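Local atomic coordinates of uncharacterized protein MJ1062 (Methanocaldococcus jannaschii, PDB entry 3EO4), a protein that is of unknown function, but its GNAT-type domain, the part present here, probably transfers acyl groups, and the full-length protein may also be a hexosyltransferase. Residues L27-F40 / G94-H106. Sequence-based numbering, arbitrary orientation.
Sequences LMAWRSNPLIYKFF and GILIGEFFLWGKH
Trp30, on helix 24-31 of this GNAT acetyltransferase domain, lays its indole over Gly98, just past the end of strand 92-97. Gly98 CA sits 3.4 Å from the centroid of the five-membered ring of Trp30, a CH-pi contact 14° off the ring normal. A CB on Gly98 would run into Trp30 NE1, so the close approach depends on the glycine. Leu96 extends from the strand with CG anti to its backbone N (chi1 171°) and splits its methyls: CD2 meets Trp30 CB at 3.7 Å, while CD1 reaches Arg31 CG at 3.6 Å and the edge of the Phe40 ring. Replacing Trp30 by an alanine would probably leave Gly98 CA without its aromatic cover and open a gap beside Leu96 CD2. Phe100 points its ring edge at the Asn33 amide, the two planes 53° apart, and the Leu35 and Phe100 side chains cross at about a right angle, with Leu35 CB 3.2 Å from Phe100 CE1. Ile36 CG1 lies 3.9 Å from both Phe100 CE1 and Trp103 CZ2. As N-cap of the short helix 34-37, Asn33 accepts from Leu35 N through OD1, and its ND2 donates to Ser32 O of the second subunit, bringing the contact to the dimer interface. Strand 92-97 pairs with strand 74-84, and the Trp103 indole is held by its NE1, which donates to Ile97 O at 2.7 Å, the oxygen lying near the ring plane.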
loop_
_atom_site.group_PDB
_atom_site.type_symbol
_atom_site.label_atom_id
_atom_site.label_comp_id
_atom_site.label_asym_id
_atom_site.label_seq_id
_atom_site.Cartn_x
_atom_site.Cartn_y
_atom_site.Cartn_z
ATOM N N LEU A 27 0.880 3.348 4.711
ATOM C CA LEU A 27 2.268 3.137 5.105
ATOM C C LEU A 27 2.572 1.659 5.321
ATOM O O LEU A 27 3.568 1.146 4.796
ATOM C CB LEU A 27 2.649 3.976 6.325
ATOM C CG LEU A 27 4.144 3.859 6.715
ATOM C CD1 LEU A 27 5.134 4.493 5.678
ATOM C CD2 LEU A 27 4.437 4.383 8.152
HETATM N N MSE A 28 1.731 0.947 6.053
HETATM C CA MSE A 28 1.987 -0.504 6.198
HETATM C C MSE A 28 1.963 -1.220 4.837
HETATM O O MSE A 28 2.742 -2.125 4.606
HETATM C CB MSE A 28 1.002 -1.170 7.149
HETATM C CG MSE A 28 1.320 -2.627 7.386
HETATM SE SE MSE A 28 0.092 -3.427 8.691
HETATM C CE MSE A 28 -1.577 -2.915 7.833
ATOM N N ALA A 29 1.070 -0.818 3.949
ATOM C CA ALA A 29 0.955 -1.468 2.647
ATOM C C ALA A 29 2.223 -1.325 1.783
ATOM O O ALA A 29 2.650 -2.276 1.107
ATOM C CB ALA A 29 -0.265 -0.974 1.901
ATOM N N TRP A 30 2.836 -0.154 1.837
ATOM C CA TRP A 30 4.128 0.039 1.202
ATOM C C TRP A 30 5.234 -0.827 1.832
ATOM O O TRP A 30 5.994 -1.470 1.126
ATOM C CB TRP A 30 4.526 1.493 1.305
ATOM C CG TRP A 30 3.713 2.416 0.461
ATOM C CD1 TRP A 30 3.107 2.141 -0.756
ATOM C CD2 TRP A 30 3.446 3.789 0.753
ATOM N NE1 TRP A 30 2.478 3.284 -1.233
ATOM C CE2 TRP A 30 2.674 4.306 -0.323
ATOM C CE3 TRP A 30 3.802 4.641 1.814
ATOM C CZ2 TRP A 30 2.242 5.644 -0.359
ATOM C CZ3 TRP A 30 3.361 5.959 1.786
ATOM C CH2 TRP A 30 2.595 6.453 0.683
ATOM N N ARG A 31 5.325 -0.841 3.150
ATOM C CA ARG A 31 6.379 -1.615 3.828
ATOM C C ARG A 31 6.213 -3.129 3.785
ATOM O O ARG A 31 7.125 -3.866 4.207
ATOM C CB ARG A 31 6.495 -1.171 5.300
ATOM C CG ARG A 31 6.838 0.307 5.431
ATOM C CD ARG A 31 7.251 0.647 6.862
ATOM N NE ARG A 31 8.712 0.653 7.010
ATOM C CZ ARG A 31 9.452 -0.388 7.380
ATOM N NH1 ARG A 31 10.772 -0.242 7.463
ATOM N NH2 ARG A 31 8.886 -1.567 7.668
ATOM N N SER A 32 5.035 -3.586 3.373
ATOM C CA SER A 32 4.730 -5.009 3.298
ATOM C C SER A 32 4.915 -5.491 1.878
ATOM O O SER A 32 4.643 -6.629 1.576
ATOM C CB SER A 32 3.313 -5.304 3.798
ATOM O OG SER A 32 3.131 -4.829 5.135
ATOM N N ASN A 33 5.385 -4.616 1.000
ATOM C CA ASN A 33 5.675 -5.013 -0.353
ATOM C C ASN A 33 7.112 -5.548 -0.448
ATOM O O ASN A 33 8.052 -4.799 -0.204
ATOM C CB ASN A 33 5.456 -3.818 -1.282
ATOM C CG ASN A 33 5.358 -4.223 -2.726
ATOM O OD1 ASN A 33 6.112 -5.050 -3.194
ATOM N ND2 ASN A 33 4.439 -3.613 -3.449
ATOM N N PRO A 34 7.279 -6.855 -0.778
ATOM C CA PRO A 34 8.575 -7.523 -0.912
ATOM C C PRO A 34 9.546 -6.813 -1.840
ATOM O O PRO A 34 10.760 -6.986 -1.691
ATOM C CB PRO A 34 8.213 -8.891 -1.517
ATOM C CG PRO A 34 6.806 -9.099 -1.151
ATOM C CD PRO A 34 6.168 -7.765 -1.124
ATOM N N LEU A 35 9.006 -6.052 -2.797
ATOM C CA LEU A 35 9.790 -5.275 -3.748
ATOM C C LEU A 35 10.448 -4.081 -3.056
ATOM O O LEU A 35 11.388 -3.484 -3.579
ATOM C CB LEU A 35 8.865 -4.753 -4.877
ATOM C CG LEU A 35 8.635 -5.490 -6.190
ATOM C CD1 LEU A 35 9.044 -6.975 -6.191
ATOM C CD2 LEU A 35 7.190 -5.283 -6.612
ATOM N N ILE A 36 9.901 -3.722 -1.904
ATOM C CA ILE A 36 10.426 -2.663 -1.076
ATOM C C ILE A 36 11.211 -3.232 0.101
ATOM O O ILE A 36 12.326 -2.775 0.370
ATOM C CB ILE A 36 9.305 -1.723 -0.583
ATOM C CG1 ILE A 36 8.736 -0.950 -1.783
ATOM C CG2 ILE A 36 9.844 -0.712 0.428
ATOM C CD1 ILE A 36 7.577 -0.026 -1.472
ATOM N N TYR A 37 10.676 -4.255 0.778
ATOM C CA TYR A 37 11.315 -4.691 2.002
ATOM C C TYR A 37 12.559 -5.540 1.753
ATOM O O TYR A 37 13.255 -5.941 2.691
ATOM C CB TYR A 37 10.313 -5.269 3.024
ATOM C CG TYR A 37 9.613 -6.589 2.701
ATOM C CD1 TYR A 37 8.225 -6.649 2.544
ATOM C CD2 TYR A 37 10.327 -7.783 2.637
ATOM C CE1 TYR A 37 7.576 -7.879 2.297
ATOM C CE2 TYR A 37 9.689 -9.005 2.395
ATOM C CZ TYR A 37 8.317 -9.046 2.227
ATOM O OH TYR A 37 7.715 -10.273 1.979
ATOM N N LYS A 38 12.818 -5.809 0.473
ATOM C CA LYS A 38 14.123 -6.242 -0.045
ATOM C C LYS A 38 15.269 -5.401 0.503
ATOM O O LYS A 38 16.397 -5.862 0.605
ATOM C CB LYS A 38 14.184 -5.877 -1.521
ATOM C CG LYS A 38 14.000 -6.894 -2.513
ATOM C CD LYS A 38 14.225 -6.175 -3.841
ATOM C CE LYS A 38 15.728 -6.058 -4.145
ATOM N NZ LYS A 38 16.145 -7.055 -5.140
ATOM N N PHE A 39 14.975 -4.123 0.713
ATOM C CA PHE A 39 15.957 -3.130 1.103
ATOM C C PHE A 39 15.990 -2.843 2.617
ATOM O O PHE A 39 16.720 -1.954 3.056
ATOM C CB PHE A 39 15.770 -1.842 0.245
ATOM C CG PHE A 39 15.821 -2.097 -1.263
ATOM C CD1 PHE A 39 16.912 -2.728 -1.835
ATOM C CD2 PHE A 39 14.771 -1.692 -2.101
ATOM C CE1 PHE A 39 16.988 -2.976 -3.216
ATOM C CE2 PHE A 39 14.819 -1.936 -3.493
ATOM C CZ PHE A 39 15.953 -2.601 -4.050
ATOM N N PHE A 40 15.252 -3.616 3.414
ATOM C CA PHE A 40 15.110 -3.369 4.849
ATOM C C PHE A 40 15.855 -4.458 5.617
ATOM O O PHE A 40 15.677 -5.647 5.326
ATOM C CB PHE A 40 13.637 -3.425 5.284
ATOM C CG PHE A 40 12.788 -2.299 4.763
ATOM C CD1 PHE A 40 11.399 -2.374 4.863
ATOM C CD2 PHE A 40 13.354 -1.187 4.165
ATOM C CE1 PHE A 40 10.598 -1.373 4.395
ATOM C CE2 PHE A 40 12.547 -0.152 3.704
ATOM C CZ PHE A 40 11.169 -0.251 3.813
ATOM N N GLY A 94 15.170 8.420 7.119
ATOM C CA GLY A 94 14.624 7.290 6.357
ATOM C C GLY A 94 13.711 7.770 5.233
ATOM O O GLY A 94 13.033 8.808 5.361
ATOM N N ILE A 95 13.693 7.038 4.122
ATOM C CA ILE A 95 12.861 7.440 2.985
ATOM C C ILE A 95 12.324 6.189 2.289
ATOM O O ILE A 95 13.016 5.176 2.205
ATOM C CB ILE A 95 13.660 8.379 1.971
ATOM C CG1 ILE A 95 12.875 8.698 0.695
ATOM C CG2 ILE A 95 14.992 7.733 1.535
ATOM C CD1 ILE A 95 12.189 10.051 0.730
ATOM N N LEU A 96 11.112 6.284 1.756
ATOM C CA LEU A 96 10.478 5.194 1.049
ATOM C C LEU A 96 9.538 5.835 0.041
ATOM O O LEU A 96 8.731 6.654 0.424
ATOM C CB LEU A 96 9.685 4.391 2.071
ATOM C CG LEU A 96 8.696 3.273 1.796
ATOM C CD1 LEU A 96 8.200 2.788 3.180
ATOM C CD2 LEU A 96 7.500 3.693 0.979
ATOM N N ILE A 97 9.696 5.523 -1.242
ATOM C CA ILE A 97 8.726 5.903 -2.251
ATOM C C ILE A 97 7.916 4.634 -2.532
ATOM O O ILE A 97 8.473 3.628 -2.980
ATOM C CB ILE A 97 9.401 6.476 -3.547
ATOM C CG1 ILE A 97 10.265 7.712 -3.221
ATOM C CG2 ILE A 97 8.364 6.744 -4.676
ATOM C CD1 ILE A 97 9.445 8.944 -2.741
ATOM N N GLY A 98 6.607 4.700 -2.234
ATOM C CA GLY A 98 5.687 3.594 -2.432
ATOM C C GLY A 98 5.287 3.256 -3.866
ATOM O O GLY A 98 5.127 2.088 -4.170
ATOM N N GLU A 99 5.123 4.243 -4.752
ATOM C CA GLU A 99 4.801 3.938 -6.156
ATOM C C GLU A 99 6.073 3.605 -6.862
ATOM O O GLU A 99 7.000 4.408 -6.817
ATOM C CB GLU A 99 4.190 5.127 -6.915
ATOM C CG GLU A 99 3.025 5.746 -6.261
ATOM C CD GLU A 99 2.218 6.672 -7.175
ATOM O OE1 GLU A 99 1.287 7.288 -6.634
ATOM O OE2 GLU A 99 2.486 6.790 -8.398
ATOM N N PHE A 100 6.088 2.482 -7.588
ATOM C CA PHE A 100 7.319 1.907 -8.159
ATOM C C PHE A 100 7.846 2.542 -9.428
ATOM O O PHE A 100 9.055 2.521 -9.671
ATOM C CB PHE A 100 7.141 0.414 -8.419
ATOM C CG PHE A 100 6.891 -0.363 -7.185
ATOM C CD1 PHE A 100 7.926 -1.071 -6.588
ATOM C CD2 PHE A 100 5.622 -0.361 -6.590
ATOM C CE1 PHE A 100 7.699 -1.799 -5.422
ATOM C CE2 PHE A 100 5.382 -1.086 -5.442
ATOM C CZ PHE A 100 6.423 -1.802 -4.839
ATOM N N PHE A 101 6.954 3.060 -10.254
ATOM C CA PHE A 101 7.363 3.633 -11.537
ATOM C C PHE A 101 7.614 5.142 -11.423
ATOM O O PHE A 101 7.608 5.857 -12.420
ATOM C CB PHE A 101 6.351 3.281 -12.630
ATOM C CG PHE A 101 6.383 1.829 -13.027
ATOM C CD1 PHE A 101 7.332 1.362 -13.954
ATOM C CD2 PHE A 101 5.482 0.916 -12.480
ATOM C CE1 PHE A 101 7.372 0.001 -14.340
ATOM C CE2 PHE A 101 5.516 -0.446 -12.858
ATOM C CZ PHE A 101 6.461 -0.900 -13.792
ATOM N N LEU A 102 7.821 5.587 -10.189
ATOM C CA LEU A 102 8.261 6.937 -9.849
ATOM C C LEU A 102 9.740 6.942 -9.483
ATOM O O LEU A 102 10.417 7.959 -9.645
ATOM C CB LEU A 102 7.501 7.463 -8.623
ATOM C CG LEU A 102 6.042 7.871 -8.807
ATOM C CD1 LEU A 102 5.513 8.553 -7.525
ATOM C CD2 LEU A 102 5.883 8.767 -9.991
ATOM N N TRP A 103 10.215 5.812 -8.947
ATOM C CA TRP A 103 11.628 5.604 -8.656
ATOM C C TRP A 103 12.485 6.096 -9.807
ATOM O O TRP A 103 12.126 5.937 -10.970
ATOM C CB TRP A 103 11.925 4.121 -8.357
ATOM C CG TRP A 103 11.277 3.580 -7.080
ATOM C CD1 TRP A 103 10.320 4.182 -6.332
ATOM C CD2 TRP A 103 11.513 2.290 -6.471
ATOM N NE1 TRP A 103 9.980 3.380 -5.254
ATOM C CE2 TRP A 103 10.692 2.211 -5.324
ATOM C CE3 TRP A 103 12.373 1.213 -6.765
ATOM C CZ2 TRP A 103 10.687 1.091 -4.471
ATOM C CZ3 TRP A 103 12.364 0.098 -5.916
ATOM C CH2 TRP A 103 11.519 0.044 -4.788
ATOM N N GLY A 104 13.600 6.730 -9.461
ATOM C CA GLY A 104 14.514 7.299 -10.447
ATOM C C GLY A 104 14.040 8.624 -11.035
ATOM O O GLY A 104 14.497 9.004 -12.102
ATOM N N LYS A 105 13.147 9.339 -10.344
ATOM C CA LYS A 105 12.675 10.669 -10.816
ATOM C C LYS A 105 12.885 11.828 -9.831
ATOM O O LYS A 105 12.253 12.894 -9.966
ATOM C CB LYS A 105 11.221 10.604 -11.277
ATOM C CG LYS A 105 11.079 9.874 -12.598
ATOM C CD LYS A 105 9.647 9.441 -12.848
ATOM C CE LYS A 105 9.503 8.937 -14.278
ATOM N NZ LYS A 105 8.284 8.105 -14.428
ATOM N N HIS A 106 13.787 11.607 -8.867
ATOM C CA HIS A 106 14.256 12.625 -7.924
ATOM C C HIS A 106 13.281 12.969 -6.807
ATOM O O HIS A 106 13.542 13.870 -6.015
ATOM C CB HIS A 106 14.652 13.916 -8.648
ATOM C CG HIS A 106 15.849 13.781 -9.531
ATOM N ND1 HIS A 106 16.016 12.729 -10.404
ATOM C CD2 HIS A 106 16.921 14.591 -9.707
ATOM C CE1 HIS A 106 17.143 12.888 -11.076
ATOM N NE2 HIS A 106 17.713 14.009 -10.669
#